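Local coordinates for serine acetyltransferase (Bacteroides vulgatus ATCC 8482, PDB 3F1X), which probably transfers the acetyl group of acetyl-CoA to L-serine, a step on the route to cysteine, at residues Leu42-Glu47 with Phe80-Glu85; Arg158-Tyr163 with Phe203-Gly208; Ile181-His186 with Gly190-Pro195. All coordinates share one frame; numbering follows the deposited sequence.

Contact 1. Residues Leu42-Glu47 with Phe80-Glu85; sequences LYKIVE and FGLLTE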
# COMPACT_ATOMS: atom_id res chain seq x y z
N LEU A 42 -13.28 -8.42 -7.10
CA LEU A 42 -14.49 -7.97 -7.77
C LEU A 42 -14.48 -6.46 -7.99
O LEU A 42 -14.96 -5.97 -9.02
CB LEU A 42 -15.73 -8.40 -6.96
CG LEU A 42 -16.01 -9.91 -7.04
CD1 LEU A 42 -17.19 -10.30 -6.17
CD2 LEU A 42 -16.27 -10.31 -8.49
N TYR A 43 -13.92 -5.71 -7.05
CA TYR A 43 -13.85 -4.27 -7.21
C TYR A 43 -12.96 -3.97 -8.43
O TYR A 43 -13.32 -3.17 -9.28
CB TYR A 43 -13.26 -3.62 -5.96
CG TYR A 43 -12.93 -2.16 -6.15
CD1 TYR A 43 -13.93 -1.19 -6.13
CD2 TYR A 43 -11.62 -1.75 -6.38
CE1 TYR A 43 -13.63 0.16 -6.34
CE2 TYR A 43 -11.31 -0.41 -6.60
CZ TYR A 43 -12.32 0.54 -6.58
OH TYR A 43 -12.01 1.87 -6.80
N LYS A 44 -11.80 -4.62 -8.49
CA LYS A 44 -10.87 -4.43 -9.60
C LYS A 44 -11.53 -4.80 -10.91
O LYS A 44 -11.34 -4.14 -11.92
CB LYS A 44 -9.62 -5.29 -9.42
CG LYS A 44 -8.65 -4.78 -8.37
CD LYS A 44 -7.53 -5.78 -8.12
CE LYS A 44 -6.62 -5.31 -7.00
NZ LYS A 44 -5.65 -6.37 -6.58
N ILE A 45 -12.32 -5.87 -10.89
CA ILE A 45 -13.00 -6.33 -12.09
C ILE A 45 -13.96 -5.28 -12.64
O ILE A 45 -13.92 -4.96 -13.84
CB ILE A 45 -13.76 -7.64 -11.82
CG1 ILE A 45 -12.75 -8.79 -11.71
CG2 ILE A 45 -14.78 -7.92 -12.92
CD1 ILE A 45 -13.33 -10.09 -11.24
N VAL A 46 -14.82 -4.73 -11.78
CA VAL A 46 -15.76 -3.71 -12.22
C VAL A 46 -15.03 -2.45 -12.70
O VAL A 46 -15.45 -1.82 -13.66
CB VAL A 46 -16.75 -3.33 -11.09
CG1 VAL A 46 -17.66 -2.21 -11.55
CG2 VAL A 46 -17.59 -4.53 -10.71
N GLU A 47 -13.93 -2.08 -12.04
CA GLU A 47 -13.19 -0.89 -12.46
C GLU A 47 -12.56 -1.06 -13.85
O GLU A 47 -12.50 -0.12 -14.64
CB GLU A 47 -12.13 -0.53 -11.42
CG GLU A 47 -12.72 -0.03 -10.10
CD GLU A 47 -13.47 1.28 -10.26
OE1 GLU A 47 -12.82 2.28 -10.63
OE2 GLU A 47 -14.70 1.31 -10.03
N PHE A 80 -9.69 -10.52 -17.80
CA PHE A 80 -9.89 -11.93 -18.09
C PHE A 80 -9.35 -12.83 -16.98
O PHE A 80 -10.03 -13.78 -16.57
CB PHE A 80 -9.20 -12.30 -19.40
CG PHE A 80 -9.30 -13.75 -19.73
CD1 PHE A 80 -10.54 -14.36 -19.89
CD2 PHE A 80 -8.15 -14.52 -19.87
CE1 PHE A 80 -10.64 -15.72 -20.18
CE2 PHE A 80 -8.24 -15.89 -20.17
CZ PHE A 80 -9.48 -16.48 -20.32
N GLY A 81 -8.13 -12.56 -16.54
CA GLY A 81 -7.53 -13.36 -15.48
C GLY A 81 -8.34 -13.27 -14.20
O GLY A 81 -8.69 -14.28 -13.60
N LEU A 82 -8.63 -12.04 -13.78
CA LEU A 82 -9.40 -11.80 -12.56
C LEU A 82 -10.80 -12.40 -12.63
O LEU A 82 -11.23 -13.08 -11.70
CB LEU A 82 -9.50 -10.29 -12.31
CG LEU A 82 -8.71 -9.60 -11.19
CD1 LEU A 82 -7.38 -10.27 -10.95
CD2 LEU A 82 -8.52 -8.13 -11.54
N LEU A 83 -11.50 -12.15 -13.72
CA LEU A 83 -12.86 -12.65 -13.88
C LEU A 83 -12.94 -14.17 -13.92
O LEU A 83 -13.92 -14.74 -13.47
CB LEU A 83 -13.52 -12.06 -15.13
CG LEU A 83 -14.99 -12.42 -15.37
CD1 LEU A 83 -15.86 -11.96 -14.19
CD2 LEU A 83 -15.46 -11.76 -16.65
N THR A 84 -11.92 -14.82 -14.48
CA THR A 84 -11.93 -16.28 -14.54
C THR A 84 -11.97 -16.84 -13.12
O THR A 84 -12.78 -17.70 -12.80
CB THR A 84 -10.68 -16.82 -15.27
OG1 THR A 84 -10.70 -16.40 -16.65
CG2 THR A 84 -10.63 -18.34 -15.21
N GLU A 85 -11.10 -16.31 -12.26
CA GLU A 85 -11.03 -16.78 -10.88
C GLU A 85 -12.31 -16.54 -10.09
O GLU A 85 -12.74 -17.40 -9.33
CB GLU A 85 -9.86 -16.10 -10.17
CG GLU A 85 -9.53 -16.68 -8.80
CD GLU A 85 -9.04 -18.11 -8.87
OE1 GLU A 85 -8.25 -18.42 -9.79
OE2 GLU A 85 -9.43 -18.92 -8.01

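Contact 2. Residues Arg158-Tyr163 with Phe203-Gly208; sequences RAISNY and FTIDHG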
# COMPACT_ATOMS: atom_id res chain seq x y z
N ARG A 158 -22.62 4.63 -12.59
CA ARG A 158 -21.84 3.58 -11.97
C ARG A 158 -22.74 2.42 -11.56
O ARG A 158 -22.40 1.26 -11.78
CB ARG A 158 -21.10 4.14 -10.74
CG ARG A 158 -20.00 5.11 -11.12
CD ARG A 158 -19.36 5.79 -9.93
NE ARG A 158 -18.32 6.72 -10.34
CZ ARG A 158 -17.59 7.46 -9.51
NH1 ARG A 158 -16.65 8.28 -9.98
NH2 ARG A 158 -17.80 7.38 -8.20
N ALA A 159 -23.89 2.74 -10.96
CA ALA A 159 -24.83 1.71 -10.53
C ALA A 159 -25.40 0.98 -11.75
O ALA A 159 -25.47 -0.24 -11.77
CB ALA A 159 -25.96 2.33 -9.72
N ILE A 160 -25.81 1.74 -12.76
CA ILE A 160 -26.38 1.16 -13.97
C ILE A 160 -25.33 0.31 -14.69
O ILE A 160 -25.64 -0.75 -15.23
CB ILE A 160 -26.93 2.26 -14.90
CG1 ILE A 160 -28.11 2.96 -14.22
CG2 ILE A 160 -27.40 1.67 -16.24
CD1 ILE A 160 -28.56 4.23 -14.91
N SER A 161 -24.09 0.78 -14.70
CA SER A 161 -23.01 0.02 -15.34
C SER A 161 -22.83 -1.30 -14.61
O SER A 161 -22.78 -2.36 -15.24
CB SER A 161 -21.70 0.81 -15.29
OG SER A 161 -21.79 1.98 -16.08
N ASN A 162 -22.74 -1.24 -13.28
CA ASN A 162 -22.56 -2.46 -12.47
C ASN A 162 -23.73 -3.41 -12.74
O ASN A 162 -23.53 -4.62 -12.88
CB ASN A 162 -22.51 -2.12 -10.97
CG ASN A 162 -21.11 -1.73 -10.49
OD1 ASN A 162 -20.43 -0.91 -11.11
ND2 ASN A 162 -20.69 -2.31 -9.36
N TYR A 163 -24.94 -2.87 -12.78
CA TYR A 163 -26.13 -3.67 -13.05
C TYR A 163 -26.04 -4.40 -14.39
O TYR A 163 -26.19 -5.62 -14.45
CB TYR A 163 -27.40 -2.79 -13.07
CG TYR A 163 -28.51 -3.44 -13.86
CD1 TYR A 163 -29.16 -4.57 -13.38
CD2 TYR A 163 -28.82 -2.99 -15.14
CE1 TYR A 163 -30.10 -5.25 -14.18
CE2 TYR A 163 -29.74 -3.67 -15.94
CZ TYR A 163 -30.37 -4.79 -15.45
OH TYR A 163 -31.26 -5.46 -16.26
N PHE A 203 -31.96 4.40 -20.00
CA PHE A 203 -32.46 4.36 -18.64
C PHE A 203 -31.69 5.39 -17.82
O PHE A 203 -30.49 5.55 -18.00
CB PHE A 203 -32.26 2.96 -18.04
CG PHE A 203 -32.71 2.84 -16.62
CD1 PHE A 203 -34.05 3.05 -16.27
CD2 PHE A 203 -31.80 2.52 -15.61
CE1 PHE A 203 -34.48 2.92 -14.95
CE2 PHE A 203 -32.22 2.39 -14.27
CZ PHE A 203 -33.57 2.59 -13.94
N THR A 204 -32.37 6.09 -16.93
CA THR A 204 -31.68 7.07 -16.12
C THR A 204 -32.24 7.11 -14.71
O THR A 204 -33.43 6.89 -14.49
CB THR A 204 -31.75 8.48 -16.76
OG1 THR A 204 -30.85 9.36 -16.08
CG2 THR A 204 -33.14 9.03 -16.67
N ILE A 205 -31.36 7.37 -13.75
CA ILE A 205 -31.74 7.48 -12.35
C ILE A 205 -31.17 8.81 -11.89
O ILE A 205 -29.97 9.03 -11.95
CB ILE A 205 -31.12 6.34 -11.51
CG1 ILE A 205 -31.75 5.00 -11.92
CG2 ILE A 205 -31.33 6.61 -10.03
CD1 ILE A 205 -31.12 3.77 -11.27
N ASP A 206 -32.06 9.71 -11.46
CA ASP A 206 -31.64 11.03 -11.00
C ASP A 206 -31.32 11.00 -9.50
O ASP A 206 -32.20 10.71 -8.70
CB ASP A 206 -32.75 12.04 -11.27
CG ASP A 206 -32.21 13.41 -11.63
OD1 ASP A 206 -31.17 13.82 -11.06
OD2 ASP A 206 -32.83 14.08 -12.49
N HIS A 207 -30.08 11.32 -9.14
CA HIS A 207 -29.66 11.34 -7.74
C HIS A 207 -29.61 9.87 -7.27
O HIS A 207 -28.52 9.35 -7.00
CB HIS A 207 -30.65 12.19 -6.93
CG HIS A 207 -30.93 13.52 -7.55
ND1 HIS A 207 -29.95 14.47 -7.75
CD2 HIS A 207 -32.08 14.06 -8.03
CE1 HIS A 207 -30.48 15.54 -8.31
NE2 HIS A 207 -31.77 15.33 -8.49
N GLY A 208 -30.77 9.23 -7.16
CA GLY A 208 -30.81 7.81 -6.86
C GLY A 208 -30.67 7.14 -5.51
O GLY A 208 -31.01 5.96 -5.41

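Contact 3. Residues Ile181-His186 with Gly190-Pro195; sequences ITEMAH and GIDIHP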
# COMPACT_ATOMS: atom_id res chain seq x y z
N ILE A 181 -21.78 -8.07 -7.29
CA ILE A 181 -21.53 -6.86 -8.05
C ILE A 181 -22.58 -5.77 -7.86
O ILE A 181 -22.22 -4.59 -7.73
CB ILE A 181 -21.34 -7.20 -9.55
CG1 ILE A 181 -20.02 -7.97 -9.71
CG2 ILE A 181 -21.39 -5.93 -10.41
CD1 ILE A 181 -19.66 -8.37 -11.14
N THR A 182 -23.87 -6.12 -7.82
CA THR A 182 -24.87 -5.07 -7.63
C THR A 182 -24.87 -4.52 -6.21
O THR A 182 -25.09 -3.33 -6.01
CB THR A 182 -26.32 -5.54 -7.99
OG1 THR A 182 -26.67 -6.72 -7.25
CG2 THR A 182 -26.43 -5.81 -9.49
N GLU A 183 -24.62 -5.38 -5.23
CA GLU A 183 -24.57 -4.91 -3.85
C GLU A 183 -23.38 -3.97 -3.68
O GLU A 183 -23.38 -3.10 -2.81
CB GLU A 183 -24.47 -6.08 -2.87
CG GLU A 183 -25.75 -6.89 -2.78
CD GLU A 183 -26.92 -6.09 -2.23
OE1 GLU A 183 -28.07 -6.57 -2.31
OE2 GLU A 183 -26.69 -4.98 -1.70
N MSE A 184 -22.36 -4.16 -4.52
CA MSE A 184 -21.18 -3.31 -4.48
C MSE A 184 -21.58 -1.89 -4.88
O MSE A 184 -21.16 -0.91 -4.26
CB MSE A 184 -20.12 -3.85 -5.45
CG MSE A 184 -18.78 -4.12 -4.81
SE MSE A 184 -17.51 -4.81 -6.10
CE MSE A 184 -17.14 -3.16 -7.04
N ALA A 185 -22.40 -1.79 -5.93
CA ALA A 185 -22.90 -0.50 -6.40
C ALA A 185 -23.84 0.06 -5.33
O ALA A 185 -23.87 1.25 -5.08
CB ALA A 185 -23.65 -0.67 -7.72
N HIS A 186 -24.62 -0.84 -4.73
CA HIS A 186 -25.58 -0.49 -3.69
C HIS A 186 -24.85 0.27 -2.57
O HIS A 186 -25.29 1.32 -2.11
CB HIS A 186 -26.21 -1.78 -3.16
CG HIS A 186 -27.30 -1.57 -2.15
ND1 HIS A 186 -27.83 -0.33 -1.86
CD2 HIS A 186 -27.98 -2.45 -1.38
CE1 HIS A 186 -28.79 -0.46 -0.96
NE2 HIS A 186 -28.90 -1.74 -0.65
N GLY A 190 -25.91 3.84 -3.10
CA GLY A 190 -27.20 3.87 -2.44
C GLY A 190 -28.30 3.37 -3.38
O GLY A 190 -29.48 3.39 -3.02
N ILE A 191 -27.90 2.93 -4.57
CA ILE A 191 -28.82 2.42 -5.59
C ILE A 191 -28.75 0.89 -5.62
O ILE A 191 -27.71 0.32 -5.93
CB ILE A 191 -28.45 2.98 -7.00
CG1 ILE A 191 -28.44 4.50 -6.96
CG2 ILE A 191 -29.47 2.51 -8.04
CD1 ILE A 191 -27.86 5.16 -8.19
N ASP A 192 -29.88 0.25 -5.31
CA ASP A 192 -29.96 -1.21 -5.26
C ASP A 192 -30.81 -1.81 -6.39
O ASP A 192 -32.04 -1.74 -6.37
CB ASP A 192 -30.52 -1.62 -3.88
CG ASP A 192 -30.51 -3.13 -3.66
OD1 ASP A 192 -29.58 -3.82 -4.13
OD2 ASP A 192 -31.44 -3.64 -2.99
N ILE A 193 -30.13 -2.39 -7.37
CA ILE A 193 -30.77 -3.01 -8.52
C ILE A 193 -30.45 -4.51 -8.52
O ILE A 193 -29.28 -4.88 -8.59
CB ILE A 193 -30.23 -2.42 -9.86
CG1 ILE A 193 -30.29 -0.89 -9.83
CG2 ILE A 193 -31.06 -2.96 -11.04
CD1 ILE A 193 -29.55 -0.23 -10.98
N HIS A 194 -31.47 -5.36 -8.45
CA HIS A 194 -31.24 -6.81 -8.46
C HIS A 194 -30.78 -7.19 -9.86
O HIS A 194 -31.35 -6.75 -10.85
CB HIS A 194 -32.51 -7.59 -8.13
CG HIS A 194 -32.30 -9.07 -7.99
ND1 HIS A 194 -32.05 -9.68 -6.78
CD2 HIS A 194 -32.26 -10.05 -8.92
CE1 HIS A 194 -31.87 -10.97 -6.97
NE2 HIS A 194 -31.99 -11.23 -8.26
N PRO A 195 -29.74 -8.03 -9.95
CA PRO A 195 -29.23 -8.44 -11.25
C PRO A 195 -30.26 -9.06 -12.19
O PRO A 195 -30.09 -9.01 -13.41
CB PRO A 195 -28.08 -9.39 -10.89
CG PRO A 195 -28.46 -9.91 -9.55
CD PRO A 195 -29.00 -8.68 -8.86
O HOH W 1 -27.24 -2.00 -7.16
O HOH W 2 -28.54 -5.85 -5.31
O HOH W 3 -29.94 -5.33 -1.04

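Contact 1. Residues Leu42-Glu47 with Phe80-Glu85
On the helix that brings Leu-82 against Ile-45, the carbonyl oxygen of Phe-80 is gripped twice by a single residue: Thr-84 OG1 donates to Phe-80 O at 2.7 Å, and the main-chain N of Thr-84 reaches the same oxygen from the opposite face of its plane. The hydroxyl is tilted 30° from that plane and also lies above the Phe-80 ring, offset toward the rim. This fixes the Thr-84 hydroxyl on its own helix, turned away from the contact.

The contact itself is apolar. Ile-45 enters with its long branch, since CG1 points away from the carbonyl carbon (chi1 -73°) and CD1 continues the line. Along the way Ile-45 CG1 meets Leu-82 CB at 3.6 Å, the two side chains sliding past each other in opposite directions. Farther out, Ile-45 CD1 rests on the helix backbone, 3.7 Å from Leu-83 CA, with Leu-83 CD1 close by. Leu-82 reaches back with CD2, which lies 3.7 Å from Lys-44 CB; that lysine offers its first methylene while its ammonium end leads away.

The segment axes come within 9.5 Å, with an angle of 134° between their N-to-C directions. Around this spot Ile-45 also packs on Leu-79 and Gln-86 of the second helix, and Leu-83 meets Phe-119 of helix 109-120. The Phe-80 ring, by contrast, meets that of Tyr-6 of the second subunit. No hydrogen bond joins the two segments, so here they are held by methyl and methylene groups fitting together, with little to dictate direction beyond shape.

Contact 2. Residues Arg158-Tyr163 with Phe203-Gly208
Ile-160 CD1 touches Phe-203 CD2 at 3.7 Å, the closest approach between the two segments. The methyl comes at the ring obliquely, and Ile-160 CG1 follows it in, 4.0 Å from the same CD2. The end of the isoleucine also passes over the start of the strand, where Ile-160 CD1 lies 4.4 Å from Thr-204 CA. Ile-160 CG1 also meets Ile-205 CD1 at 4.3 Å. One isoleucine thus meets a phenyl ring, a piece of backbone and a second isoleucine.

Torsions explain the reach. Ile-160 CG1 stands opposite the carbonyl carbon (chi1 -65°) and CD1 extends the chain toward the strand, while Phe-203 CG is turned opposite its backbone N (chi1 178°), laying the ring beside that branch. Thr-204 points its side chain away, leaving Phe-203 and Ile-205 to face the helix.

After the strand the chain turns sharply: Gly-208 N bonds Asp-206 O at 2.6 Å around His-207, a classic gamma turn. The positive phi of Gly-208 would jam a CB against the preceding carbonyl. Asp-206 OD1 sits over the centre of the His-207 ring, and His-207 ND1 is hydrogen-bonded to Asp-192 of the second subunit.

Phe-203 N is held by Asp-133 OD1, and Leu-130 and Asp-133 of helix 123-139 also lie against Ile-160. Strand 204-206 runs on beside strand 224-226, pairing through Thr-204 and Asp-206, so the contact joins helix 155-171 to strand 204-206, outermost within this chain in its parallel sheet, with helix 123-139 packed alongside.

Contact 3. Residues Ile181-His186 with Gly190-Pro195
Here helix 177-189 ends and the chain enters the first strand of the left-handed beta-helix, the fold of the hexapeptide acyltransferases. His-186 O accepts from Gly-190 N at 2.8 Å, and Gly-190, with positive phi, turns the chain out of the helix. Asp-192 then comes back over His-186: Asp-192 CB lies 3.4 Å from the centroid of the ring in a CH-pi contact, and the carboxylate stacks on it with the planes 10° apart. With CG opposite its backbone N (chi1 -176°), His-186 lays the imidazole flat against this neighbour. Replacing it with an alanine would probably leave Asp-192 without the flat support beneath it, and His-207 O of the third subunit without its weak bond to NE2; Asp-192 OD2 bonds ND1 of that same His-207.

Glu-183, salt-bridged to Arg-179, faces Asp-192 with its OE1 3.6 Å from OD1, and two waters bridge the carboxylates; one donates to Asp-192 OD1 at 2.6 Å and only weakly to Glu-183 OE1. A third water donates to Thr-182 O and Ile-191 O and accepts from Ile-193 N. Farther along, Thr-182 OG1 lies 3.4 Å from Pro-195 CD.

Overall arrangement
From the N terminus, contact 1 comes first, where helix 68-93 comes back against helix 39-53, closing its loop long before residue 158. Contact 2 then opens on helix 155-171, and its loop is not closed until strand 204-206. Contact 3 is nested inside that loop, a short return from helix 177-189 to strand 192-193. Contacts 2 and 3 lie about 9 Å apart between centres and join the helical domain to the first coil of the beta-helix; Asn-162 ND2 probably hydrogen-bonds Ile-181 O between them. Contact 1 stands about 17 Å from contact 3, centre to centre, and meets it through selenomethionine Met-184 packing on Tyr-43 and Val-46.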